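PDB 2V0X: lamina-associated polypeptide 2 isoforms alpha/zeta, which is a component of the nuclear lamina that dimerises through its C-terminal domain and probably associates with lamin A and chromatin. Local coordinates for residues Y61-I66 / R70-P75; L110-E115 / S187-R192. The protein carries 2 engineered substitutions. One frame throughout, in Å; residues are numbered along the deposited sequence.

Interaction 1 (Y61-I66 / R70-P75); sequences YPVSSI and RILSVP
I66 and R70 are joined by a main-chain hydrogen bond from R70 N to I66 O. At 3.1 Å, with an angle of 154° at the hydrogen, it is the i-to-i+4 bond of an alpha helix and marks the opening of the short helix 66-72. The same carbonyl oxygen also lies 3.7 Å from R70 CB. S65, at the N-cap, supports this turn with its OG, which accepts a bond from A68 N.

Apolar contact brings the other ends together: V63 CG1 meets L72 CD1 at 4.2 Å, and the two side chains cross at about a right angle. With V63 CG1 anti to the backbone N (chi1 170°), this branch rather than CG2 comes onto L72 CD1. Both side chains also pack against Q122 of helix 100-146.

R70 bends at chi3 (-48°) and sets its guanidinium with one face over I66 O, NH2 being 4.4 Å from I66 CG2. The R70 side chain is poorly ordered, so its placement carries less weight.

The chemistry implies a short surface helix, N-capped by S65; between the two segments, polar bonding is confined to the main chain, and V63 and L72 add one apolar touch.

Interaction 2 (L110-E115 / S187-R192); sequences LCRSYE and STMGRR
S113 and S187 mark where the backbones of two long helices, 100-146 and 152-196, pass most closely here, with S113 CA 6.4 Å from S187 CA. The segments run in roughly antiparallel directions and both keep the regular i-to-i+4 pattern, as in Y114 N to L110 O at 3.0 Å and R191 N to S187 O at 3.0 Å. Only 104 Å² is buried between them.

The short side chain of S113 is consistent with the close passage: its OG approaches the S187 backbone, 3.9 Å from S187 N, and lies 4.4 Å from S187 CB. These are packing distances. With chi1 at -69°, S113 OG is beside its own backbone N and bonds to A109 O one turn earlier, while S187 OG is given to L110 O of the second subunit.

Beside the serines, R112 and the selenomethionine M189 cross at about a right angle. R112 NH2 comes within 4.0 Å of M189 SE, which lies oblique to the guanidinium plane. The arginine, bent at chi2 and chi3, has its salt bridge elsewhere, from NH2 to D51 OD2.

The contact therefore joins the antiparallel helices by packing of the serines and of the R112 guanidinium beside M189, without a direct polar bond; R112 NH2 and the two serine hydroxyls have their polar partners elsewhere, that of S187 OG across the dimer.

How the interactions relate
From the N terminus, the chain first closes interaction 1, a tight local loop with just 67-69 between its segments. It then passes through helix 79-87 and enters helix 100-146, where interaction 2 opens; that contact closes only after 71 residues, nearly all helical, which form the long antiparallel hairpin. The two loops lie in series, neither nesting nor crossing, with centres about 20 Å apart. They nevertheless touch: I71 O lies 2.7 Å from Y114 OH, a probable hydrogen bond, and V74 CG2 packs 3.7 Å from C111 O. The small helix is thus tied to the hairpin, and both interactions also reach the second subunit: P75 O bonds to R191 NH1 of that subunit.

Interaction 1 (Y61-I66 / R70-P75)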
loop_
_atom_site.group_PDB
_atom_site.type_symbol
_atom_site.label_atom_id
_atom_site.label_comp_id
_atom_site.label_asym_id
_atom_site.label_seq_id
_atom_site.Cartn_x
_atom_site.Cartn_y
_atom_site.Cartn_z
ATOM N N TYR B 61 -0.098 14.207 -5.196
ATOM C CA TYR B 61 -0.640 13.207 -6.099
ATOM C C TYR B 61 -2.145 13.341 -6.215
ATOM O O TYR B 61 -2.885 12.398 -5.927
ATOM C CB TYR B 61 -0.264 11.821 -5.573
ATOM C CG TYR B 61 1.231 11.668 -5.414
ATOM C CD1 TYR B 61 1.832 11.770 -4.166
ATOM C CD2 TYR B 61 2.042 11.409 -6.522
ATOM C CE1 TYR B 61 3.205 11.601 -4.015
ATOM C CE2 TYR B 61 3.414 11.246 -6.378
ATOM C CZ TYR B 61 3.985 11.337 -5.129
ATOM O OH TYR B 61 5.341 11.135 -4.994
ATOM N N PRO B 62 -2.612 14.496 -6.722
ATOM C CA PRO B 62 -4.035 14.792 -6.893
ATOM C C PRO B 62 -4.754 13.850 -7.869
ATOM O O PRO B 62 -4.221 13.471 -8.916
ATOM C CB PRO B 62 -4.012 16.227 -7.423
ATOM C CG PRO B 62 -2.776 16.226 -8.271
ATOM C CD PRO B 62 -1.785 15.529 -7.377
ATOM N N VAL B 63 -5.984 13.499 -7.521
ATOM C CA VAL B 63 -6.790 12.631 -8.354
ATOM C C VAL B 63 -8.203 13.217 -8.417
ATOM O O VAL B 63 -8.642 13.909 -7.491
ATOM C CB VAL B 63 -6.796 11.183 -7.813
ATOM C CG1 VAL B 63 -7.828 10.336 -8.549
ATOM C CG2 VAL B 63 -5.406 10.553 -7.998
ATOM N N SER B 64 -8.888 12.977 -9.529
ATOM C CA SER B 64 -10.233 13.475 -9.733
ATOM C C SER B 64 -11.163 12.394 -10.269
ATOM O O SER B 64 -10.709 11.339 -10.741
ATOM C CB SER B 64 -10.212 14.648 -10.722
ATOM O OG SER B 64 -9.419 15.721 -10.238
ATOM N N SER B 65 -12.457 12.702 -10.180
ATOM C CA SER B 65 -13.581 11.899 -10.643
ATOM C C SER B 65 -14.494 11.429 -9.517
ATOM O O SER B 65 -14.054 11.165 -8.389
ATOM C CB SER B 65 -13.153 10.718 -11.536
ATOM O OG SER B 65 -12.786 9.568 -10.790
ATOM N N ILE B 66 -15.786 11.375 -9.822
ATOM C CA ILE B 66 -16.784 10.921 -8.861
ATOM C C ILE B 66 -16.399 9.493 -8.446
ATOM O O ILE B 66 -16.455 9.134 -7.268
ATOM C CB ILE B 66 -18.193 10.932 -9.513
ATOM C CG1 ILE B 66 -18.612 12.380 -9.823
ATOM C CG2 ILE B 66 -19.224 10.252 -8.616
ATOM C CD1 ILE B 66 -19.843 12.493 -10.712
ATOM N N ARG B 70 -15.360 8.123 -4.578
ATOM C CA ARG B 70 -16.076 7.067 -3.867
ATOM C C ARG B 70 -15.082 6.009 -3.360
ATOM O O ARG B 70 -15.114 5.606 -2.205
ATOM C CB ARG B 70 -17.080 6.397 -4.801
ATOM C CG ARG B 70 -17.870 5.269 -4.164
ATOM C CD ARG B 70 -18.447 4.324 -5.210
ATOM N NE ARG B 70 -19.120 5.036 -6.292
ATOM C CZ ARG B 70 -18.630 5.163 -7.523
ATOM N NH1 ARG B 70 -17.458 4.622 -7.838
ATOM N NH2 ARG B 70 -19.302 5.853 -8.435
ATOM N N ILE B 71 -14.182 5.600 -4.244
ATOM C CA ILE B 71 -13.182 4.576 -3.962
ATOM C C ILE B 71 -12.110 4.921 -2.926
ATOM O O ILE B 71 -11.813 4.117 -2.048
ATOM C CB ILE B 71 -12.532 4.131 -5.297
ATOM C CG1 ILE B 71 -13.422 3.090 -5.961
ATOM C CG2 ILE B 71 -11.075 3.661 -5.125
ATOM C CD1 ILE B 71 -13.061 2.836 -7.415
ATOM N N LEU B 72 -11.577 6.132 -3.008
ATOM C CA LEU B 72 -10.492 6.568 -2.138
ATOM C C LEU B 72 -10.839 6.912 -0.695
ATOM O O LEU B 72 -9.973 6.874 0.180
ATOM C CB LEU B 72 -9.753 7.736 -2.800
ATOM C CG LEU B 72 -9.182 7.320 -4.162
ATOM C CD1 LEU B 72 -8.672 8.526 -4.902
ATOM C CD2 LEU B 72 -8.071 6.303 -3.964
ATOM N N SER B 73 -12.092 7.255 -0.447
ATOM C CA SER B 73 -12.497 7.591 0.906
ATOM C C SER B 73 -12.898 6.357 1.728
ATOM O O SER B 73 -13.543 5.431 1.231
ATOM C CB SER B 73 -13.621 8.632 0.877
ATOM O OG SER B 73 -14.670 8.229 0.005
ATOM N N VAL B 74 -12.414 6.315 2.962
ATOM C CA VAL B 74 -12.711 5.234 3.894
ATOM C C VAL B 74 -14.244 5.044 3.882
ATOM O O VAL B 74 -14.980 5.990 4.090
ATOM C CB VAL B 74 -12.243 5.649 5.301
ATOM C CG1 VAL B 74 -12.682 4.635 6.332
ATOM C CG2 VAL B 74 -10.730 5.845 5.323
ATOM N N PRO B 75 -14.731 3.825 3.605
ATOM C CA PRO B 75 -16.182 3.674 3.588
ATOM C C PRO B 75 -16.827 3.953 4.942
ATOM O O PRO B 75 -16.258 3.653 5.996
ATOM C CB PRO B 75 -16.382 2.245 3.105
ATOM C CG PRO B 75 -15.184 1.543 3.564
ATOM C CD PRO B 75 -14.060 2.541 3.359
#

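Interaction 2 (L110-E115 / S187-R192)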
loop_
_atom_site.group_PDB
_atom_site.type_symbol
_atom_site.label_atom_id
_atom_site.label_comp_id
_atom_site.label_asym_id
_atom_site.label_seq_id
_atom_site.Cartn_x
_atom_site.Cartn_y
_atom_site.Cartn_z
ATOM N N LEU B 110 -8.041 -0.070 11.413
ATOM C CA LEU B 110 -8.507 -0.546 10.107
ATOM C C LEU B 110 -8.788 0.622 9.149
ATOM O O LEU B 110 -8.583 0.500 7.936
ATOM C CB LEU B 110 -9.756 -1.437 10.255
ATOM C CG LEU B 110 -9.611 -2.768 11.020
ATOM C CD1 LEU B 110 -10.942 -3.237 11.601
ATOM C CD2 LEU B 110 -9.007 -3.830 10.134
ATOM N N CYS B 111 -9.253 1.744 9.694
ATOM C CA CYS B 111 -9.540 2.934 8.890
ATOM C C CYS B 111 -8.235 3.517 8.351
ATOM O O CYS B 111 -8.143 3.908 7.187
ATOM C CB CYS B 111 -10.294 3.994 9.721
ATOM S SG CYS B 111 -12.080 3.623 9.976
ATOM N N ARG B 112 -7.245 3.608 9.226
ATOM C CA ARG B 112 -5.943 4.123 8.857
ATOM C C ARG B 112 -5.302 3.181 7.852
ATOM O O ARG B 112 -4.698 3.647 6.906
ATOM C CB ARG B 112 -5.074 4.325 10.099
ATOM C CG ARG B 112 -5.727 5.335 11.027
ATOM C CD ARG B 112 -4.801 6.417 11.463
ATOM N NE ARG B 112 -4.048 6.029 12.632
ATOM C CZ ARG B 112 -4.046 6.697 13.783
ATOM N NH1 ARG B 112 -4.766 7.802 13.934
ATOM N NH2 ARG B 112 -3.309 6.255 14.786
ATOM N N SER B 113 -5.507 1.870 8.010
ATOM C CA SER B 113 -4.962 0.915 7.049
ATOM C C SER B 113 -5.563 1.213 5.670
ATOM O O SER B 113 -4.859 1.251 4.667
ATOM C CB SER B 113 -5.305 -0.522 7.446
ATOM O OG SER B 113 -4.607 -0.908 8.625
ATOM N N TYR B 114 -6.868 1.444 5.638
ATOM C CA TYR B 114 -7.550 1.715 4.386
ATOM C C TYR B 114 -7.018 2.992 3.755
ATOM O O TYR B 114 -6.700 3.031 2.561
ATOM C CB TYR B 114 -9.062 1.839 4.605
ATOM C CG TYR B 114 -9.877 1.946 3.331
ATOM C CD1 TYR B 114 -10.618 0.866 2.874
ATOM C CD2 TYR B 114 -9.912 3.130 2.587
ATOM C CE1 TYR B 114 -11.378 0.948 1.716
ATOM C CE2 TYR B 114 -10.672 3.225 1.400
ATOM C CZ TYR B 114 -11.404 2.126 0.979
ATOM O OH TYR B 114 -12.169 2.171 -0.161
ATOM N N GLU B 115 -6.910 4.025 4.580
ATOM C CA GLU B 115 -6.469 5.328 4.117
ATOM C C GLU B 115 -5.031 5.303 3.598
ATOM O O GLU B 115 -4.743 5.899 2.578
ATOM C CB GLU B 115 -6.627 6.373 5.230
ATOM C CG GLU B 115 -6.439 7.784 4.718
ATOM C CD GLU B 115 -6.353 8.826 5.808
ATOM O OE1 GLU B 115 -6.901 8.586 6.904
ATOM O OE2 GLU B 115 -5.733 9.886 5.564
ATOM N N SER B 187 -1.747 -1.605 11.152
ATOM C CA SER B 187 -2.167 -2.988 11.292
ATOM C C SER B 187 -1.625 -3.536 12.627
ATOM O O SER B 187 -2.357 -4.140 13.409
ATOM C CB SER B 187 -1.626 -3.819 10.125
ATOM O OG SER B 187 -1.629 -5.205 10.442
ATOM N N THR B 188 -0.347 -3.274 12.881
ATOM C CA THR B 188 0.328 -3.710 14.092
ATOM C C THR B 188 -0.309 -3.083 15.340
ATOM O O THR B 188 -0.496 -3.760 16.338
ATOM C CB THR B 188 1.835 -3.397 13.989
ATOM O OG1 THR B 188 2.362 -4.090 12.846
ATOM C CG2 THR B 188 2.597 -3.819 15.239
HETATM N N MSE B 189 -0.673 -1.804 15.270
HETATM C CA MSE B 189 -1.328 -1.141 16.395
HETATM C C MSE B 189 -2.665 -1.859 16.701
HETATM O O MSE B 189 -2.956 -2.224 17.844
HETATM C CB MSE B 189 -1.587 0.332 16.072
HETATM C CG MSE B 189 -2.242 1.101 17.226
HETATM SE SE MSE B 189 -3.023 2.814 16.714
HETATM C CE MSE B 189 -4.801 2.196 16.283
ATOM N N GLY B 190 -3.456 -2.089 15.662
ATOM C CA GLY B 190 -4.718 -2.767 15.844
ATOM C C GLY B 190 -4.533 -4.114 16.526
ATOM O O GLY B 190 -5.252 -4.434 17.480
ATOM N N ARG B 191 -3.543 -4.881 16.072
ATOM C CA ARG B 191 -3.282 -6.203 16.636
ATOM C C ARG B 191 -2.728 -6.171 18.053
ATOM O O ARG B 191 -2.953 -7.110 18.815
ATOM C CB ARG B 191 -2.391 -7.049 15.702
ATOM C CG ARG B 191 -3.071 -7.396 14.366
ATOM C CD ARG B 191 -2.136 -8.142 13.413
ATOM N NE ARG B 191 -1.785 -9.476 13.893
ATOM C CZ ARG B 191 -0.543 -9.943 13.982
ATOM N NH1 ARG B 191 0.482 -9.182 13.631
ATOM N NH2 ARG B 191 -0.328 -11.193 14.381
ATOM N N ARG B 192 -1.981 -5.129 18.404
ATOM C CA ARG B 192 -1.483 -5.020 19.776
ATOM C C ARG B 192 -2.695 -4.912 20.725
ATOM O O ARG B 192 -2.790 -5.648 21.705
ATOM C CB ARG B 192 -0.569 -3.812 19.934
ATOM C CG ARG B 192 0.830 -4.045 19.402
ATOM C CD ARG B 192 1.658 -2.815 19.611
ATOM N NE ARG B 192 3.050 -3.054 19.246
ATOM C CZ ARG B 192 4.008 -2.145 19.369
ATOM N NH1 ARG B 192 3.712 -0.954 19.851
ATOM N NH2 ARG B 192 5.250 -2.417 18.990
#